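Local coordinates for protein insulinase family protease (Yersinia pestis, PDB 3GO9) that is predicted to be a protease of the insulinase family (M16) and binds zinc ions in the crystal, at residues P24-G29 with T213-G218; E51-V56 with Q394-Q399. One frame throughout, in Å; residues are numbered along the deposited sequence.

Interaction 1 and interaction 2 are both buried, their centres about 9 Å apart, and both reach the same mixed sheet. Segment 213-218 of interaction 1 and segment 51-56 of interaction 2 are neighbouring antiparallel strands, while helix 388-401, which carries segment 394-399, lies over the face where both contacts form. Interaction 1 joins two strands of the sheet that are not direct neighbours, through aromatic and aliphatic side chains near its edge. Interaction 2 joins sheet to helix and sits deeper in the chain. Its meeting surfaces are again apolar, but beside them lies a buried charged pair, held within the strand.

Interaction 1 of 2, residues P24-G29 with T213-G218; sequences PAWQQG and TLYVVG
Trp26 and Val217, whose CA atoms lie 9.2 Å apart, mark the nearest backbone approach of strands 26-29 and 213-218, which run roughly antiparallel at 151°. At that spacing the main chains do not meet, and the contact is made by a side chain reaching across. The indole of Trp26 does this with its six-membered ring. Its CG stands anti to the carbonyl carbon (chi1 -83°), which carries the ring off the strand and over to its partner. There CH2 comes within 3.4 Å of Val217 CG2, a tight fit for two carbons, with Trp26 CZ2 next at 3.9 Å from the same methyl. Val217 offers that branch because CG1 takes the place anti to the backbone N, leaving CG2 beside the N; the two side chains cross obliquely.

Strand 36-41 lies between these strands in the mixed sheet, antiparallel to 26-30 and parallel to 212-218, so the tryptophan bridges over an intervening strand and packs on its Leu40. The M16 domain is an alpha+beta fold, and here its sheet has helices on both faces: Tyr215 and Val217 turn to helix 388-401, whereas the alternate residues Leu214 and Val216 turn to helix 222-233. From the helix 388-401 side, Arg395 makes a cation-pi contact with Trp26.

Further along the indole, CZ3 meets the edge of the Tyr215 ring, close to its plane, at 4.3 Å from CD1. The same CZ3 lies 4.1 Å from Val216 O, so Val216 contributes its carbonyl here. Tyr215 is steadied by its own strand: Thr213 CG2 sits 3.4 Å above one face of the phenol ring, displaced toward the rim, while the hydroxyl is engaged by the side-chain amide of Gln399.

Interaction 2 of 2, residues E51-V56 with Q394-Q399; sequences ELRLIV and QRLRSQ
Leu396 reaches down from its helix onto strand 51-56 and divides its two methyls between Arg53 and Ile55, the two strand residues that point at the helix. Arg53 and Leu396 are the closest pair by backbone, with their CA atoms 8.9 Å apart. All the contact across the segments is apolar. Ile55 and Leu396 approach tip to tip, with Ile55 CD1 3.9 Å from Leu396 CD2; the isoleucine is extended at its second torsion (chi2 172°), which sends CD1 out toward the helix. The other branch, Leu396 CD1, touches the aliphatic part of Arg53, lying 4.1 Å from CG, and these two side chains cross at about a right angle. Leu115 and Tyr215, from the strands flanking 51-56, also pack on Leu396.

The polar interactions lie within the strand. Because Arg53 bends at chi2 (-76°), its guanidinium folds back along its own strand to Glu51, making a buried salt bridge. The grip is end-on, with both terminal nitrogens on one oxygen: NH2 is 2.9 Å and NH1 3.0 Å from Glu51 OE1. The carboxylate oxygen lies in the guanidinium plane, but the two bonds meet it differently, NH1 at its anti lone pair and NH2 from above the carboxylate plane. NH1 also donates to Leu52 O at 3.0 Å, from well above the carbonyl plane, which helps fix the group's rotation. Glu51 OE2 has a second partner in Ser119 OG.

Glu51 also touches Asp99 and Asp389, two ligands of a bound zinc ion, so the charge pair borders a metal site. Overall this is a helix packed on the face of a mixed sheet, running roughly along strand 51-56, here joining the N-terminal M16 domain to helix 388-401 from much later in the chain.

Interaction 1 of 2, residues P24-G29 with T213-G218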
loop_
_atom_site.group_PDB
_atom_site.type_symbol
_atom_site.label_atom_id
_atom_site.label_comp_id
_atom_site.label_asym_id
_atom_site.label_seq_id
_atom_site.Cartn_x
_atom_site.Cartn_y
_atom_site.Cartn_z
ATOM N N PRO A 24 -17.549 4.522 -11.684
ATOM C CA PRO A 24 -18.423 3.495 -12.240
ATOM C C PRO A 24 -17.687 2.610 -13.250
ATOM O O PRO A 24 -18.195 1.553 -13.596
ATOM C CB PRO A 24 -19.543 4.324 -12.923
ATOM C CG PRO A 24 -18.899 5.543 -13.304
ATOM C CD PRO A 24 -17.909 5.862 -12.199
ATOM N N ALA A 25 -16.473 2.983 -13.643
ATOM C CA ALA A 25 -15.666 2.123 -14.491
ATOM C C ALA A 25 -15.363 0.767 -13.810
ATOM O O ALA A 25 -15.164 -0.249 -14.515
ATOM C CB ALA A 25 -14.403 2.799 -14.854
ATOM N N TRP A 26 -15.326 0.743 -12.479
ATOM C CA TRP A 26 -15.113 -0.484 -11.705
ATOM C C TRP A 26 -16.434 -1.169 -11.460
ATOM O O TRP A 26 -17.175 -0.729 -10.533
ATOM C CB TRP A 26 -14.398 -0.217 -10.390
ATOM C CG TRP A 26 -12.927 -0.129 -10.523
ATOM C CD1 TRP A 26 -12.178 0.972 -10.651
ATOM C CD2 TRP A 26 -12.044 -1.220 -10.548
ATOM N NE1 TRP A 26 -10.868 0.660 -10.730
ATOM C CE2 TRP A 26 -10.748 -0.709 -10.696
ATOM C CE3 TRP A 26 -12.233 -2.602 -10.476
ATOM C CZ2 TRP A 26 -9.647 -1.509 -10.745
ATOM C CZ3 TRP A 26 -11.126 -3.411 -10.505
ATOM C CH2 TRP A 26 -9.834 -2.857 -10.644
ATOM N N GLN A 27 -16.724 -2.196 -12.282
ATOM C CA GLN A 27 -17.896 -3.037 -12.207
ATOM C C GLN A 27 -17.736 -3.965 -11.030
ATOM O O GLN A 27 -16.668 -4.528 -10.821
ATOM C CB GLN A 27 -18.087 -3.889 -13.444
ATOM C CG GLN A 27 -17.998 -3.107 -14.778
ATOM C CD GLN A 27 -18.048 -3.986 -15.989
ATOM O OE1 GLN A 27 -17.236 -3.825 -16.915
ATOM N NE2 GLN A 27 -18.993 -4.938 -16.000
ATOM N N GLN A 28 -18.787 -4.132 -10.261
ATOM C CA GLN A 28 -18.667 -5.007 -9.085
ATOM C C GLN A 28 -19.832 -5.940 -8.961
ATOM O O GLN A 28 -20.946 -5.661 -9.413
ATOM C CB GLN A 28 -18.588 -4.162 -7.856
ATOM C CG GLN A 28 -17.495 -3.069 -7.927
ATOM C CD GLN A 28 -17.417 -2.270 -6.687
ATOM O OE1 GLN A 28 -16.509 -2.433 -5.886
ATOM N NE2 GLN A 28 -18.370 -1.367 -6.514
ATOM N N GLY A 29 -19.593 -7.095 -8.389
ATOM C CA GLY A 29 -20.680 -8.009 -8.114
ATOM C C GLY A 29 -20.364 -8.878 -6.913
ATOM O O GLY A 29 -19.232 -8.869 -6.387
ATOM N N THR A 213 -12.144 -11.443 -2.392
ATOM C CA THR A 213 -12.469 -10.557 -3.509
ATOM C C THR A 213 -11.517 -10.823 -4.645
ATOM O O THR A 213 -10.268 -10.767 -4.454
ATOM C CB THR A 213 -12.371 -9.079 -3.155
ATOM O OG1 THR A 213 -13.171 -8.797 -1.973
ATOM C CG2 THR A 213 -12.814 -8.197 -4.272
ATOM N N LEU A 214 -12.104 -11.045 -5.820
ATOM C CA LEU A 214 -11.318 -11.147 -7.043
ATOM C C LEU A 214 -11.355 -9.839 -7.827
ATOM O O LEU A 214 -12.440 -9.274 -8.017
ATOM C CB LEU A 214 -11.866 -12.263 -7.937
ATOM C CG LEU A 214 -11.173 -12.454 -9.286
ATOM C CD1 LEU A 214 -9.785 -13.041 -9.177
ATOM C CD2 LEU A 214 -12.062 -13.328 -10.217
ATOM N N TYR A 215 -10.187 -9.354 -8.237
ATOM C CA TYR A 215 -10.108 -8.165 -9.052
ATOM C C TYR A 215 -9.487 -8.532 -10.393
ATOM O O TYR A 215 -8.572 -9.331 -10.455
ATOM C CB TYR A 215 -9.172 -7.098 -8.429
ATOM C CG TYR A 215 -9.520 -6.664 -7.027
ATOM C CD1 TYR A 215 -10.154 -5.434 -6.815
ATOM C CD2 TYR A 215 -9.166 -7.418 -5.954
ATOM C CE1 TYR A 215 -10.496 -5.025 -5.512
ATOM C CE2 TYR A 215 -9.507 -7.045 -4.682
ATOM C CZ TYR A 215 -10.161 -5.819 -4.486
ATOM O OH TYR A 215 -10.468 -5.408 -3.174
ATOM N N VAL A 216 -10.001 -7.929 -11.475
ATOM C CA VAL A 216 -9.503 -8.165 -12.799
ATOM C C VAL A 216 -9.396 -6.799 -13.482
ATOM O O VAL A 216 -10.397 -6.024 -13.514
ATOM C CB VAL A 216 -10.434 -9.055 -13.633
ATOM C CG1 VAL A 216 -9.921 -9.260 -15.092
ATOM C CG2 VAL A 216 -10.658 -10.415 -12.936
ATOM N N VAL A 217 -8.247 -6.559 -14.100
ATOM C CA VAL A 217 -8.061 -5.360 -14.936
ATOM C C VAL A 217 -7.523 -5.782 -16.290
ATOM O O VAL A 217 -6.480 -6.462 -16.356
ATOM C CB VAL A 217 -7.027 -4.425 -14.320
ATOM C CG1 VAL A 217 -6.716 -3.217 -15.246
ATOM C CG2 VAL A 217 -7.543 -3.921 -12.932
ATOM N N GLY A 218 -8.172 -5.304 -17.349
ATOM C CA GLY A 218 -7.645 -5.593 -18.674
ATOM C C GLY A 218 -8.668 -5.475 -19.746
ATOM O O GLY A 218 -9.830 -5.171 -19.504
#

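Interaction 2 of 2, residues E51-V56 with Q394-Q399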
loop_
_atom_site.group_PDB
_atom_site.type_symbol
_atom_site.label_atom_id
_atom_site.label_comp_id
_atom_site.label_asym_id
_atom_site.label_seq_id
_atom_site.Cartn_x
_atom_site.Cartn_y
_atom_site.Cartn_z
ATOM N N GLU A 51 -4.505 -8.454 -15.644
ATOM C CA GLU A 51 -4.085 -8.622 -14.253
ATOM C C GLU A 51 -5.219 -9.158 -13.390
ATOM O O GLU A 51 -6.305 -8.622 -13.413
ATOM C CB GLU A 51 -3.587 -7.299 -13.669
ATOM C CG GLU A 51 -2.404 -6.684 -14.423
ATOM C CD GLU A 51 -1.137 -7.514 -14.282
ATOM O OE1 GLU A 51 -0.929 -8.097 -13.192
ATOM O OE2 GLU A 51 -0.315 -7.558 -15.249
ATOM N N LEU A 52 -4.936 -10.227 -12.637
ATOM C CA LEU A 52 -5.888 -10.819 -11.725
ATOM C C LEU A 52 -5.312 -10.798 -10.310
ATOM O O LEU A 52 -4.131 -11.142 -10.076
ATOM C CB LEU A 52 -6.212 -12.268 -12.139
ATOM C CG LEU A 52 -6.878 -12.483 -13.498
ATOM C CD1 LEU A 52 -5.834 -12.660 -14.541
ATOM C CD2 LEU A 52 -7.684 -13.766 -13.426
ATOM N N ARG A 53 -6.146 -10.469 -9.329
ATOM C CA ARG A 53 -5.717 -10.485 -7.949
ATOM C C ARG A 53 -6.835 -11.146 -7.140
ATOM O O ARG A 53 -8.008 -10.772 -7.291
ATOM C CB ARG A 53 -5.450 -9.061 -7.416
ATOM C CG ARG A 53 -4.420 -8.340 -8.208
ATOM C CD ARG A 53 -2.999 -8.779 -7.928
ATOM N NE ARG A 53 -2.137 -7.852 -8.652
ATOM C CZ ARG A 53 -1.829 -7.958 -9.945
ATOM N NH1 ARG A 53 -2.179 -8.997 -10.661
ATOM N NH2 ARG A 53 -1.183 -6.988 -10.569
ATOM N N LEU A 54 -6.482 -12.105 -6.287
ATOM C CA LEU A 54 -7.448 -12.662 -5.368
ATOM C C LEU A 54 -6.955 -12.307 -4.009
ATOM O O LEU A 54 -5.872 -12.764 -3.596
ATOM C CB LEU A 54 -7.599 -14.191 -5.519
ATOM C CG LEU A 54 -8.564 -14.866 -4.519
ATOM C CD1 LEU A 54 -10.045 -14.486 -4.859
ATOM C CD2 LEU A 54 -8.380 -16.385 -4.592
ATOM N N ILE A 55 -7.731 -11.486 -3.307
ATOM C CA ILE A 55 -7.448 -11.213 -1.886
ATOM C C ILE A 55 -8.318 -12.089 -1.024
ATOM O O ILE A 55 -9.552 -12.183 -1.202
ATOM C CB ILE A 55 -7.672 -9.708 -1.479
ATOM C CG1 ILE A 55 -6.720 -8.799 -2.192
ATOM C CG2 ILE A 55 -7.450 -9.549 0.091
ATOM C CD1 ILE A 55 -7.045 -7.274 -1.957
ATOM N N VAL A 56 -7.663 -12.771 -0.101
ATOM C CA VAL A 56 -8.351 -13.596 0.923
ATOM C C VAL A 56 -8.020 -12.905 2.249
ATOM O O VAL A 56 -6.843 -12.692 2.557
ATOM C CB VAL A 56 -7.834 -15.061 0.941
ATOM C CG1 VAL A 56 -8.596 -15.895 1.998
ATOM C CG2 VAL A 56 -7.946 -15.746 -0.480
ATOM N N GLN A 394 -3.144 0.589 -7.786
ATOM C CA GLN A 394 -3.864 1.753 -7.287
ATOM C C GLN A 394 -5.191 1.358 -6.675
ATOM O O GLN A 394 -5.540 1.839 -5.586
ATOM C CB GLN A 394 -4.076 2.782 -8.402
ATOM C CG GLN A 394 -2.810 3.523 -8.782
ATOM C CD GLN A 394 -2.997 4.656 -9.766
ATOM O OE1 GLN A 394 -4.122 4.982 -10.194
ATOM N NE2 GLN A 394 -1.862 5.236 -10.199
ATOM N N ARG A 395 -5.931 0.458 -7.358
ATOM C CA ARG A 395 -7.205 0.005 -6.818
ATOM C C ARG A 395 -7.024 -0.742 -5.495
ATOM O O ARG A 395 -7.763 -0.473 -4.559
ATOM C CB ARG A 395 -7.930 -0.903 -7.813
ATOM C CG ARG A 395 -9.320 -1.312 -7.323
ATOM C CD ARG A 395 -10.282 -0.197 -7.212
ATOM N NE ARG A 395 -11.643 -0.701 -7.026
ATOM C CZ ARG A 395 -12.727 0.084 -7.022
ATOM N NH1 ARG A 395 -12.628 1.410 -7.238
ATOM N NH2 ARG A 395 -13.936 -0.457 -6.838
ATOM N N LEU A 396 -6.050 -1.663 -5.420
ATOM C CA LEU A 396 -5.829 -2.407 -4.163
ATOM C C LEU A 396 -5.428 -1.428 -3.051
ATOM O O LEU A 396 -5.854 -1.555 -1.903
ATOM C CB LEU A 396 -4.760 -3.470 -4.331
ATOM C CG LEU A 396 -5.087 -4.647 -5.238
ATOM C CD1 LEU A 396 -4.152 -5.813 -5.015
ATOM C CD2 LEU A 396 -6.560 -5.103 -5.142
ATOM N N ARG A 397 -4.633 -0.431 -3.390
ATOM C CA ARG A 397 -4.237 0.553 -2.370
ATOM C C ARG A 397 -5.436 1.321 -1.876
ATOM O O ARG A 397 -5.652 1.481 -0.665
ATOM C CB ARG A 397 -3.183 1.481 -2.872
ATOM C CG ARG A 397 -2.661 2.425 -1.755
ATOM C CD ARG A 397 -1.407 3.226 -2.200
ATOM N NE ARG A 397 -0.616 2.492 -3.200
ATOM C CZ ARG A 397 -0.466 2.818 -4.493
ATOM N NH1 ARG A 397 0.279 2.026 -5.272
ATOM N NH2 ARG A 397 -1.017 3.913 -5.027
ATOM N N SER A 398 -6.305 1.702 -2.803
ATOM C CA SER A 398 -7.537 2.356 -2.438
ATOM C C SER A 398 -8.403 1.513 -1.527
ATOM O O SER A 398 -8.962 1.999 -0.532
ATOM C CB SER A 398 -8.306 2.715 -3.710
ATOM O OG SER A 398 -9.512 3.383 -3.408
ATOM N N GLN A 399 -8.512 0.240 -1.851
ATOM C CA GLN A 399 -9.402 -0.657 -1.177
ATOM C C GLN A 399 -8.809 -0.993 0.211
ATOM O O GLN A 399 -9.530 -0.983 1.234
ATOM C CB GLN A 399 -9.554 -1.937 -1.989
ATOM C CG GLN A 399 -10.328 -1.764 -3.316
ATOM C CD GLN A 399 -11.796 -2.018 -3.162
ATOM O OE1 GLN A 399 -12.618 -1.085 -3.285
ATOM N NE2 GLN A 399 -12.144 -3.249 -2.883
#